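Local coordinates for protein diguanylate cyclase (Pseudomonas aeruginosa, PDB 5M3C) that joins a GGDEF domain, here holding guanosine-5'-triphosphate and a calcium ion, to an EAL domain with a calcium site of its own, at residues 38-43 and 125-130; 193-198 and 416-421; 301-306 and 330-335. All blocks are in the same frame, centred on the assembly; numbering follows the deposited sequence.

How the interactions relate
Interaction 1 lies in the GGDEF domain, where strand 38-43, paired antiparallel with 125-130, brings Asp41 and Leu42 to a calcium ion that guanosine-5'-triphosphate also binds. Interactions 2 and 3 belong to the EAL half and reach one and the same sheet: interaction 3 supplies Glu301 and Asp331 to a second calcium ion, while interaction 2 joins the first strand of that sheet to its last. The centres of interactions 2 and 3 are 23 Å apart, their nearest atoms about 4 Å, and interaction 3 is nested inside the chain loop closed by interaction 2. Interaction 1 sits across the chain's centre, 36 Å from interaction 3 and 45 Å from interaction 2, centre to centre.

Interaction 1. Residues 38-43 and 125-130; sequences LFIDLD and ASVGIA. With CA (calcium ion), chain G; GTP (guanosine-5'-triphosphate), chain I.
Ile40 and Val127 lie side by side, CG1 of the isoleucine 3.9 Å from CG2 of the valine, on the tightly packed face of two antiparallel strands. Leu38 and Ile129 continue this layer through CD1 and CG2. At its other end CG2 of Ile40 reaches CB of Ala125 at 3.8 Å. Ile88 and Ile161, from the flanking strands, pack on the same apolar side. The pairs Phe39-Gly128 and Asp41-Ser126 are joined by reciprocal backbone bonds, Gly128 N to Phe39 O being 2.8 Å.

The face bearing Phe39, Asp41 and Ser126 is sparser between the strands: Gly128 has no side chain to set beside Phe39, whose ring leads away, and helix 139-155 covers this side. Polar groups take over toward Asp43. Ser126 OG donates to the syn lone pair of Asp43 OD1 at 2.6 Å, an oxygen that also forms a salt bridge with Lys154. Asp41 OD1 binds the calcium ion at 2.2 Å, and the carbonyl O of Leu42 is a second ligand, with Asp84 and three phosphate oxygens of guanosine-5'-triphosphate completing the set. An aspartate and the next residue's carbonyl sharing a metal with a triphosphate are characteristic of the nucleotide site of the GGDEF fold.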
loop_
_atom_site.group_PDB
_atom_site.type_symbol
_atom_site.label_atom_id
_atom_site.label_comp_id
_atom_site.label_asym_id
_atom_site.label_seq_id
_atom_site.Cartn_x
_atom_site.Cartn_y
_atom_site.Cartn_z
ATOM N N LEU B 38 -6.756 -18.698 -30.934
ATOM C CA LEU B 38 -6.361 -18.243 -29.604
ATOM C C LEU B 38 -5.032 -18.855 -29.188
ATOM O O LEU B 38 -4.848 -20.069 -29.263
ATOM C CB LEU B 38 -7.436 -18.591 -28.569
ATOM C CG LEU B 38 -8.645 -17.649 -28.504
ATOM C CD1 LEU B 38 -9.333 -17.546 -29.856
ATOM C CD2 LEU B 38 -9.637 -18.100 -27.444
ATOM N N PHE B 39 -4.113 -18.001 -28.744
ATOM C CA PHE B 39 -2.798 -18.431 -28.278
ATOM C C PHE B 39 -2.720 -18.338 -26.760
ATOM O O PHE B 39 -2.857 -17.250 -26.191
ATOM C CB PHE B 39 -1.715 -17.549 -28.894
ATOM C CG PHE B 39 -0.368 -18.202 -28.959
ATOM C CD1 PHE B 39 0.345 -18.465 -27.806
ATOM C CD2 PHE B 39 0.188 -18.548 -30.180
ATOM C CE1 PHE B 39 1.588 -19.066 -27.866
ATOM C CE2 PHE B 39 1.428 -19.150 -30.247
ATOM C CZ PHE B 39 2.131 -19.409 -29.088
ATOM N N ILE B 40 -2.495 -19.478 -26.109
ATOM C CA ILE B 40 -2.467 -19.535 -24.647
ATOM C C ILE B 40 -1.120 -20.011 -24.111
ATOM O O ILE B 40 -0.715 -21.141 -24.356
ATOM C CB ILE B 40 -3.545 -20.484 -24.099
ATOM C CG1 ILE B 40 -4.941 -19.978 -24.477
ATOM C CG2 ILE B 40 -3.404 -20.621 -22.591
ATOM C CD1 ILE B 40 -6.065 -20.878 -24.008
ATOM N N ASP B 41 -0.447 -19.148 -23.358
ATOM C CA ASP B 41 0.863 -19.460 -22.796
ATOM C C ASP B 41 0.793 -19.423 -21.272
ATOM O O ASP B 41 0.481 -18.388 -20.686
ATOM C CB ASP B 41 1.894 -18.453 -23.308
ATOM C CG ASP B 41 3.319 -18.824 -22.935
ATOM O OD1 ASP B 41 3.528 -19.365 -21.830
ATOM O OD2 ASP B 41 4.235 -18.566 -23.745
ATOM N N LEU B 42 1.079 -20.554 -20.633
ATOM C CA LEU B 42 1.001 -20.644 -19.178
ATOM C C LEU B 42 1.843 -19.553 -18.525
ATOM O O LEU B 42 2.901 -19.189 -19.037
ATOM C CB LEU B 42 1.455 -22.024 -18.690
ATOM C CG LEU B 42 0.568 -23.211 -19.086
ATOM C CD1 LEU B 42 0.992 -24.477 -18.355
ATOM C CD2 LEU B 42 -0.902 -22.919 -18.819
ATOM N N ASP B 43 1.364 -19.035 -17.396
ATOM C CA ASP B 43 2.044 -17.953 -16.684
ATOM C C ASP B 43 3.049 -18.469 -15.655
ATOM O O ASP B 43 2.716 -19.295 -14.806
ATOM C CB ASP B 43 1.022 -17.055 -15.986
ATOM C CG ASP B 43 0.287 -16.147 -16.948
ATOM O OD1 ASP B 43 0.921 -15.652 -17.905
ATOM O OD2 ASP B 43 -0.923 -15.917 -16.743
ATOM N N ALA B 125 -2.617 -18.271 -16.900
ATOM C CA ALA B 125 -2.223 -18.206 -18.303
ATOM C C ALA B 125 -2.588 -16.869 -18.930
ATOM O O ALA B 125 -3.517 -16.197 -18.488
ATOM C CB ALA B 125 -2.868 -19.342 -19.080
ATOM N N SER B 126 -1.841 -16.492 -19.963
ATOM C CA SER B 126 -2.142 -15.295 -20.738
ATOM C C SER B 126 -2.676 -15.712 -22.105
ATOM O O SER B 126 -2.266 -16.733 -22.655
ATOM C CB SER B 126 -0.893 -14.434 -20.895
ATOM O OG SER B 126 -0.305 -14.174 -19.634
ATOM N N VAL B 127 -3.594 -14.927 -22.657
ATOM C CA VAL B 127 -4.268 -15.330 -23.882
ATOM C C VAL B 127 -4.257 -14.234 -24.938
ATOM O O VAL B 127 -4.648 -13.093 -24.677
ATOM C CB VAL B 127 -5.729 -15.729 -23.608
ATOM C CG1 VAL B 127 -6.365 -16.301 -24.865
ATOM C CG2 VAL B 127 -5.801 -16.732 -22.468
ATOM N N GLY B 128 -3.812 -14.598 -26.136
ATOM C CA GLY B 128 -3.841 -13.683 -27.271
ATOM C C GLY B 128 -4.867 -14.163 -28.269
ATOM O O GLY B 128 -5.011 -15.365 -28.476
ATOM N N ILE B 129 -5.591 -13.234 -28.885
ATOM C CA ILE B 129 -6.626 -13.602 -29.852
ATOM C C ILE B 129 -6.338 -13.037 -31.237
ATOM O O ILE B 129 -6.022 -11.857 -31.379
ATOM C CB ILE B 129 -8.017 -13.099 -29.418
ATOM C CG1 ILE B 129 -8.298 -13.474 -27.964
ATOM C CG2 ILE B 129 -9.093 -13.679 -30.325
ATOM C CD1 ILE B 129 -9.616 -12.940 -27.446
ATOM N N ALA B 130 -6.456 -13.884 -32.257
ATOM C CA ALA B 130 -6.355 -13.429 -33.640
ATOM C C ALA B 130 -7.588 -13.870 -34.409
ATOM O O ALA B 130 -7.902 -15.053 -34.449
ATOM C CB ALA B 130 -5.100 -13.982 -34.294
HETATM CA CA CA G . 4.961 -19.415 -20.104
HETATM P PG GTP I . 6.116 -16.419 -18.636
HETATM O O1G GTP I . 7.043 -15.265 -18.935
HETATM O O2G GTP I . 4.844 -16.035 -17.920
HETATM O O3G GTP I . 5.896 -17.355 -19.800
HETATM O O3B GTP I . 6.874 -17.300 -17.520
HETATM P PB GTP I . 7.377 -18.800 -17.823
HETATM O O1B GTP I . 8.304 -19.225 -16.709
HETATM O O2B GTP I . 6.177 -19.657 -18.155
HETATM O O3A GTP I . 8.262 -18.550 -19.148
HETATM P PA GTP I . 8.490 -19.681 -20.271
HETATM O O1A GTP I . 9.828 -19.436 -20.925
HETATM O O2A GTP I . 7.244 -19.791 -21.121
HETATM O "O5'" GTP I . 8.612 -21.013 -19.394
HETATM C "C5'" GTP I . 8.111 -22.228 -19.923
HETATM C "C4'" GTP I . 8.295 -23.297 -18.866
HETATM O "O4'" GTP I . 7.502 -24.438 -19.195
HETATM C "C3'" GTP I . 9.750 -23.746 -18.783
HETATM O "O3'" GTP I . 10.258 -23.581 -17.456
HETATM C "C2'" GTP I . 9.726 -25.208 -19.176
HETATM O "O2'" GTP I . 10.618 -25.996 -18.384
HETATM C "C1'" GTP I . 8.280 -25.604 -18.942
HETATM N N9 GTP I . 7.903 -26.723 -19.825
HETATM C C8 GTP I . 7.848 -26.705 -21.167
HETATM N N7 GTP I . 7.467 -27.922 -21.636
HETATM C C5 GTP I . 7.277 -28.728 -20.576
HETATM C C6 GTP I . 6.872 -30.131 -20.353
HETATM O O6 GTP I . 6.607 -30.873 -21.321
HETATM N N1 GTP I . 6.795 -30.580 -19.091
HETATM C C2 GTP I . 7.075 -29.794 -18.034
HETATM N N2 GTP I . 6.977 -30.312 -16.785
HETATM N N3 GTP I . 7.452 -28.500 -18.165
HETATM C C4 GTP I . 7.567 -27.930 -19.385
#

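Interaction 2. Residues 193-198 and 416-421; sequences LYYQPK and LPAELF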
loop_
_atom_site.group_PDB
_atom_site.type_symbol
_atom_site.label_atom_id
_atom_site.label_comp_id
_atom_site.label_asym_id
_atom_site.label_seq_id
_atom_site.Cartn_x
_atom_site.Cartn_y
_atom_site.Cartn_z
ATOM N N LEU B 193 28.370 4.500 -16.416
ATOM C CA LEU B 193 27.891 5.306 -15.303
ATOM C C LEU B 193 28.137 6.786 -15.584
ATOM O O LEU B 193 29.212 7.168 -16.049
ATOM C CB LEU B 193 28.590 4.903 -14.001
ATOM C CG LEU B 193 28.304 3.495 -13.469
ATOM C CD1 LEU B 193 29.241 3.138 -12.324
ATOM C CD2 LEU B 193 26.855 3.376 -13.027
ATOM N N TYR B 194 27.123 7.605 -15.321
ATOM C CA TYR B 194 27.259 9.058 -15.379
ATOM C C TYR B 194 27.251 9.599 -13.956
ATOM O O TYR B 194 26.738 8.953 -13.048
ATOM C CB TYR B 194 26.119 9.672 -16.188
ATOM C CG TYR B 194 26.410 9.788 -17.665
ATOM C CD1 TYR B 194 27.020 8.751 -18.359
ATOM C CD2 TYR B 194 26.062 10.933 -18.370
ATOM C CE1 TYR B 194 27.285 8.857 -19.714
ATOM C CE2 TYR B 194 26.320 11.046 -19.722
ATOM C CZ TYR B 194 26.932 10.008 -20.388
ATOM O OH TYR B 194 27.187 10.127 -21.733
ATOM N N TYR B 195 27.827 10.779 -13.755
ATOM C CA TYR B 195 27.964 11.321 -12.411
ATOM C C TYR B 195 27.433 12.744 -12.316
ATOM O O TYR B 195 27.801 13.615 -13.100
ATOM C CB TYR B 195 29.422 11.239 -11.956
ATOM C CG TYR B 195 29.931 9.816 -11.943
ATOM C CD1 TYR B 195 30.424 9.224 -13.098
ATOM C CD2 TYR B 195 29.890 9.052 -10.785
ATOM C CE1 TYR B 195 30.877 7.917 -13.097
ATOM C CE2 TYR B 195 30.341 7.745 -10.773
ATOM C CZ TYR B 195 30.833 7.182 -11.932
ATOM O OH TYR B 195 31.282 5.883 -11.926
ATOM N N GLN B 196 26.543 12.958 -11.353
ATOM C CA GLN B 196 25.947 14.266 -11.132
ATOM C C GLN B 196 26.420 14.826 -9.800
ATOM O O GLN B 196 26.382 14.130 -8.786
ATOM C CB GLN B 196 24.424 14.162 -11.140
ATOM C CG GLN B 196 23.717 15.500 -11.042
ATOM C CD GLN B 196 22.301 15.442 -11.575
ATOM O OE1 GLN B 196 21.542 14.528 -11.251
ATOM N NE2 GLN B 196 21.939 16.415 -12.402
ATOM N N PRO B 197 26.872 16.090 -9.798
ATOM C CA PRO B 197 27.351 16.704 -8.565
ATOM C C PRO B 197 26.220 17.140 -7.636
ATOM O O PRO B 197 25.146 17.528 -8.101
ATOM C CB PRO B 197 28.120 17.926 -9.068
ATOM C CG PRO B 197 27.440 18.290 -10.342
ATOM C CD PRO B 197 27.018 16.987 -10.958
ATOM N N LYS B 198 26.476 17.065 -6.332
ATOM C CA LYS B 198 25.575 17.614 -5.322
ATOM C C LYS B 198 26.238 18.802 -4.636
ATOM O O LYS B 198 27.394 18.721 -4.223
ATOM C CB LYS B 198 25.230 16.567 -4.262
ATOM C CG LYS B 198 24.121 15.604 -4.643
ATOM C CD LYS B 198 24.668 14.308 -5.214
ATOM C CE LYS B 198 23.984 13.102 -4.591
ATOM N NZ LYS B 198 24.736 12.616 -3.401
ATOM N N LEU B 416 27.390 13.894 -15.857
ATOM C CA LEU B 416 28.571 13.924 -16.722
ATOM C C LEU B 416 29.281 12.569 -16.787
ATOM O O LEU B 416 29.209 11.781 -15.846
ATOM C CB LEU B 416 29.569 14.973 -16.224
ATOM C CG LEU B 416 29.138 16.441 -16.199
ATOM C CD1 LEU B 416 30.357 17.318 -15.954
ATOM C CD2 LEU B 416 28.441 16.850 -17.489
ATOM N N PRO B 417 29.968 12.292 -17.908
ATOM C CA PRO B 417 30.874 11.146 -17.982
ATOM C C PRO B 417 32.080 11.316 -17.056
ATOM O O PRO B 417 32.517 12.440 -16.815
ATOM C CB PRO B 417 31.321 11.143 -19.448
ATOM C CG PRO B 417 30.252 11.876 -20.181
ATOM C CD PRO B 417 29.770 12.922 -19.224
ATOM N N ALA B 418 32.614 10.204 -16.561
ATOM C CA ALA B 418 33.681 10.216 -15.554
ATOM C C ALA B 418 34.780 11.256 -15.812
ATOM O O ALA B 418 34.996 12.152 -14.993
ATOM C CB ALA B 418 34.293 8.829 -15.431
ATOM N N GLU B 419 35.480 11.120 -16.938
ATOM C CA GLU B 419 36.562 12.039 -17.297
ATOM C C GLU B 419 36.121 13.491 -17.174
ATOM O O GLU B 419 36.798 14.314 -16.547
ATOM C CB GLU B 419 37.040 11.778 -18.729
ATOM C CG GLU B 419 38.219 10.820 -18.845
ATOM C CD GLU B 419 37.857 9.375 -18.538
ATOM O OE1 GLU B 419 38.754 8.508 -18.627
ATOM O OE2 GLU B 419 36.680 9.098 -18.218
ATOM N N LEU B 420 34.976 13.795 -17.777
ATOM C CA LEU B 420 34.457 15.156 -17.798
ATOM C C LEU B 420 34.127 15.623 -16.382
ATOM O O LEU B 420 34.386 16.769 -16.020
ATOM C CB LEU B 420 33.210 15.237 -18.678
ATOM C CG LEU B 420 33.011 16.545 -19.449
ATOM C CD1 LEU B 420 31.546 16.721 -19.815
ATOM C CD2 LEU B 420 33.508 17.750 -18.660
ATOM N N PHE B 421 33.553 14.727 -15.586
ATOM C CA PHE B 421 33.250 15.027 -14.196
ATOM C C PHE B 421 34.532 15.394 -13.464
ATOM O O PHE B 421 34.664 16.498 -12.927
ATOM C CB PHE B 421 32.599 13.817 -13.521
ATOM C CG PHE B 421 32.161 14.076 -12.109
ATOM C CD1 PHE B 421 31.001 14.788 -11.854
ATOM C CD2 PHE B 421 32.907 13.607 -11.039
ATOM C CE1 PHE B 421 30.591 15.031 -10.558
ATOM C CE2 PHE B 421 32.503 13.846 -9.738
ATOM C CZ PHE B 421 31.343 14.559 -9.498
#
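Tyr195 and Leu416 form the hydrogen-bonded pair where the first and last strands of the EAL-domain sheet meet antiparallel, just before the chain turns into helix 418-425. Tyr195 N donates to Leu416 O at 2.7 Å, and Leu416 N returns a bond to Tyr195 O.

Side chains extend this junction on both faces of the sheet. Tyr194 and Pro417 lie alongside each other, and CG of the proline sits over one face of the tyrosine ring in a CH-pi contact, 4.2 Å from the centroid. On the other face, CB of Tyr195 lies over the Phe421 ring, 4.0 Å from its centroid and only 17° off the normal. The same phenylalanine turns an edge to the backbone N of Pro197, and CB of that proline lies 4.1 Å from Phe421 CE1. Beside them, Tyr195 CE1 touches CB of Ala418.

The helix start positions this aromatic group. Pro417 occupies the N-cap, and its carbonyl O accepts the bond from Phe421 N, bringing Phe421 back over the strand; CG anti to the backbone N (chi1 -176°) then carries the ring beneath Tyr195. Farther out, Trp256 of helix 238-259 meets both aromatic residues, edge-to-face with Tyr195 and with planes at about 35° to Phe421. Gln196 is held by Ser413 and Gln408 of strand 406-417, its NE2 donating to Ser413 O and its OE1 accepting from Gln408 NE2.

Interaction 3. Residues 301-306 and 330-335; sequences EITESF and IDDFGT. With CA (calcium ion), chain H.
The calcium site of the EAL domain is built here at the ends of two adjacent parallel strands, with Glu301 and Asp331 supplying one carboxylate oxygen each. Glu301 OE1 lies 2.1 Å from the calcium ion and Asp331 OD2 2.4 Å from it. The two carboxylates approach at an angle, their planes 70° apart, and the shared metal brings the two ligand oxygens close together. Glu210 and Asn269 complete the protein ligands. The other oxygen of Glu301, OE2, is held in a salt bridge by Lys352, a second-shell residue that probably helps hold the carboxylate in its rotation.

Backbone bonds set the spacing behind the metal. Asp331 N donates to Ile302 O at 2.8 Å, and Glu304 N, at the start of helix 304-307, donates to Asp331 O at 2.9 Å. This is the strand-end arrangement of a TIM-barrel-like EAL fold, in which acidic residues borne by neighbouring parallel strands converge on a metal. Ile330 pads the other side of the sheet: its CG1 lies 4.0 Å from CB of Glu304.

The chain turns a corner at Asp332 and runs past the side chain of Glu304. Swinging its CG opposite its own N (chi1 -174°) and running out extended, that glutamate stretches across to Phe333 and Gly334. Gly334 N donates to Glu304 OE2 at 3.0 Å, arriving from above the carboxylate plane. The partner oxygen, Glu304 OE1, lies obliquely against the Phe333 ring near CD1 and CE1, the carboxylate and ring planes being 34° apart.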
loop_
_atom_site.group_PDB
_atom_site.type_symbol
_atom_site.label_atom_id
_atom_site.label_comp_id
_atom_site.label_asym_id
_atom_site.label_seq_id
_atom_site.Cartn_x
_atom_site.Cartn_y
_atom_site.Cartn_z
ATOM N N GLU B 301 20.790 4.959 -2.173
ATOM C CA GLU B 301 19.495 5.623 -2.269
ATOM C C GLU B 301 18.404 4.590 -2.492
ATOM O O GLU B 301 18.551 3.700 -3.322
ATOM C CB GLU B 301 19.490 6.633 -3.421
ATOM C CG GLU B 301 20.384 7.845 -3.204
ATOM C CD GLU B 301 20.359 8.808 -4.376
ATOM O OE1 GLU B 301 19.565 8.587 -5.316
ATOM O OE2 GLU B 301 21.131 9.788 -4.361
ATOM N N ILE B 302 17.308 4.706 -1.751
ATOM C CA ILE B 302 16.193 3.781 -1.908
ATOM C C ILE B 302 14.890 4.554 -2.066
ATOM O O ILE B 302 14.608 5.471 -1.300
ATOM C CB ILE B 302 16.084 2.817 -0.713
ATOM C CG1 ILE B 302 17.478 2.327 -0.309
ATOM C CG2 ILE B 302 15.174 1.648 -1.060
ATOM C CD1 ILE B 302 17.476 1.235 0.738
ATOM N N THR B 303 14.101 4.178 -3.066
ATOM C CA THR B 303 12.879 4.905 -3.390
ATOM C C THR B 303 11.835 4.774 -2.279
ATOM O O THR B 303 11.604 3.681 -1.754
ATOM C CB THR B 303 12.285 4.432 -4.736
ATOM O OG1 THR B 303 11.153 5.238 -5.078
ATOM C CG2 THR B 303 11.863 2.970 -4.670
ATOM N N GLU B 304 11.218 5.898 -1.923
ATOM C CA GLU B 304 10.190 5.930 -0.884
ATOM C C GLU B 304 9.125 4.869 -1.128
ATOM O O GLU B 304 8.891 3.997 -0.285
ATOM C CB GLU B 304 9.538 7.315 -0.831
ATOM C CG GLU B 304 8.554 7.505 0.314
ATOM C CD GLU B 304 7.799 8.819 0.224
ATOM O OE1 GLU B 304 7.434 9.369 1.284
ATOM O OE2 GLU B 304 7.568 9.305 -0.903
ATOM N N SER B 305 8.494 4.947 -2.296
ATOM C CA SER B 305 7.392 4.057 -2.657
ATOM C C SER B 305 7.668 2.601 -2.289
ATOM O O SER B 305 6.750 1.860 -1.938
ATOM C CB SER B 305 7.090 4.168 -4.155
ATOM O OG SER B 305 8.257 3.972 -4.935
ATOM N N PHE B 306 8.932 2.195 -2.370
ATOM C CA PHE B 306 9.318 0.826 -2.041
ATOM C C PHE B 306 9.500 0.646 -0.540
ATOM O O PHE B 306 8.989 -0.311 0.041
ATOM C CB PHE B 306 10.614 0.438 -2.754
ATOM C CG PHE B 306 11.149 -0.901 -2.339
ATOM C CD1 PHE B 306 12.015 -1.013 -1.265
ATOM C CD2 PHE B 306 10.775 -2.049 -3.014
ATOM C CE1 PHE B 306 12.503 -2.247 -0.874
ATOM C CE2 PHE B 306 11.258 -3.286 -2.628
ATOM C CZ PHE B 306 12.125 -3.385 -1.557
ATOM N N ILE B 330 16.519 8.231 1.452
ATOM C CA ILE B 330 15.197 8.008 0.907
ATOM C C ILE B 330 15.019 8.898 -0.325
ATOM O O ILE B 330 15.153 10.126 -0.256
ATOM C CB ILE B 330 14.103 8.275 1.961
ATOM C CG1 ILE B 330 12.744 7.781 1.469
ATOM C CG2 ILE B 330 14.033 9.748 2.313
ATOM C CD1 ILE B 330 12.584 6.282 1.573
ATOM N N ASP B 331 14.734 8.257 -1.453
ATOM C CA ASP B 331 14.664 8.929 -2.743
ATOM C C ASP B 331 13.212 9.202 -3.121
ATOM O O ASP B 331 12.305 8.502 -2.669
ATOM C CB ASP B 331 15.322 8.054 -3.812
ATOM C CG ASP B 331 15.859 8.855 -4.986
ATOM O OD1 ASP B 331 15.729 10.098 -4.988
ATOM O OD2 ASP B 331 16.421 8.233 -5.910
ATOM N N ASP B 332 13.005 10.224 -3.949
ATOM C CA ASP B 332 11.670 10.602 -4.412
ATOM C C ASP B 332 10.693 10.725 -3.247
ATOM O O ASP B 332 9.693 10.006 -3.194
ATOM C CB ASP B 332 11.140 9.566 -5.408
ATOM C CG ASP B 332 12.149 9.212 -6.482
ATOM O OD1 ASP B 332 12.752 10.135 -7.064
ATOM O OD2 ASP B 332 12.331 8.008 -6.749
ATOM N N PHE B 333 10.973 11.638 -2.320
ATOM C CA PHE B 333 10.188 11.724 -1.090
ATOM C C PHE B 333 9.040 12.726 -1.160
ATOM O O PHE B 333 9.206 13.844 -1.648
ATOM C CB PHE B 333 11.087 12.076 0.094
ATOM C CG PHE B 333 10.390 11.997 1.419
ATOM C CD1 PHE B 333 10.212 10.779 2.050
ATOM C CD2 PHE B 333 9.903 13.140 2.032
ATOM C CE1 PHE B 333 9.568 10.701 3.270
ATOM C CE2 PHE B 333 9.258 13.070 3.253
ATOM C CZ PHE B 333 9.090 11.847 3.873
ATOM N N GLY B 334 7.877 12.312 -0.661
ATOM C CA GLY B 334 6.743 13.214 -0.481
ATOM C C GLY B 334 5.604 13.047 -1.472
ATOM O O GLY B 334 4.539 13.637 -1.298
ATOM N N THR B 335 5.817 12.234 -2.504
ATOM C CA THR B 335 4.868 12.127 -3.615
ATOM C C THR B 335 3.511 11.538 -3.219
ATOM O O THR B 335 2.474 12.185 -3.387
ATOM C CB THR B 335 5.450 11.282 -4.761
ATOM O OG1 THR B 335 6.010 10.074 -4.232
ATOM C CG2 THR B 335 6.528 12.056 -5.499
HETATM CA CA CA H . 18.419 8.857 -7.093
#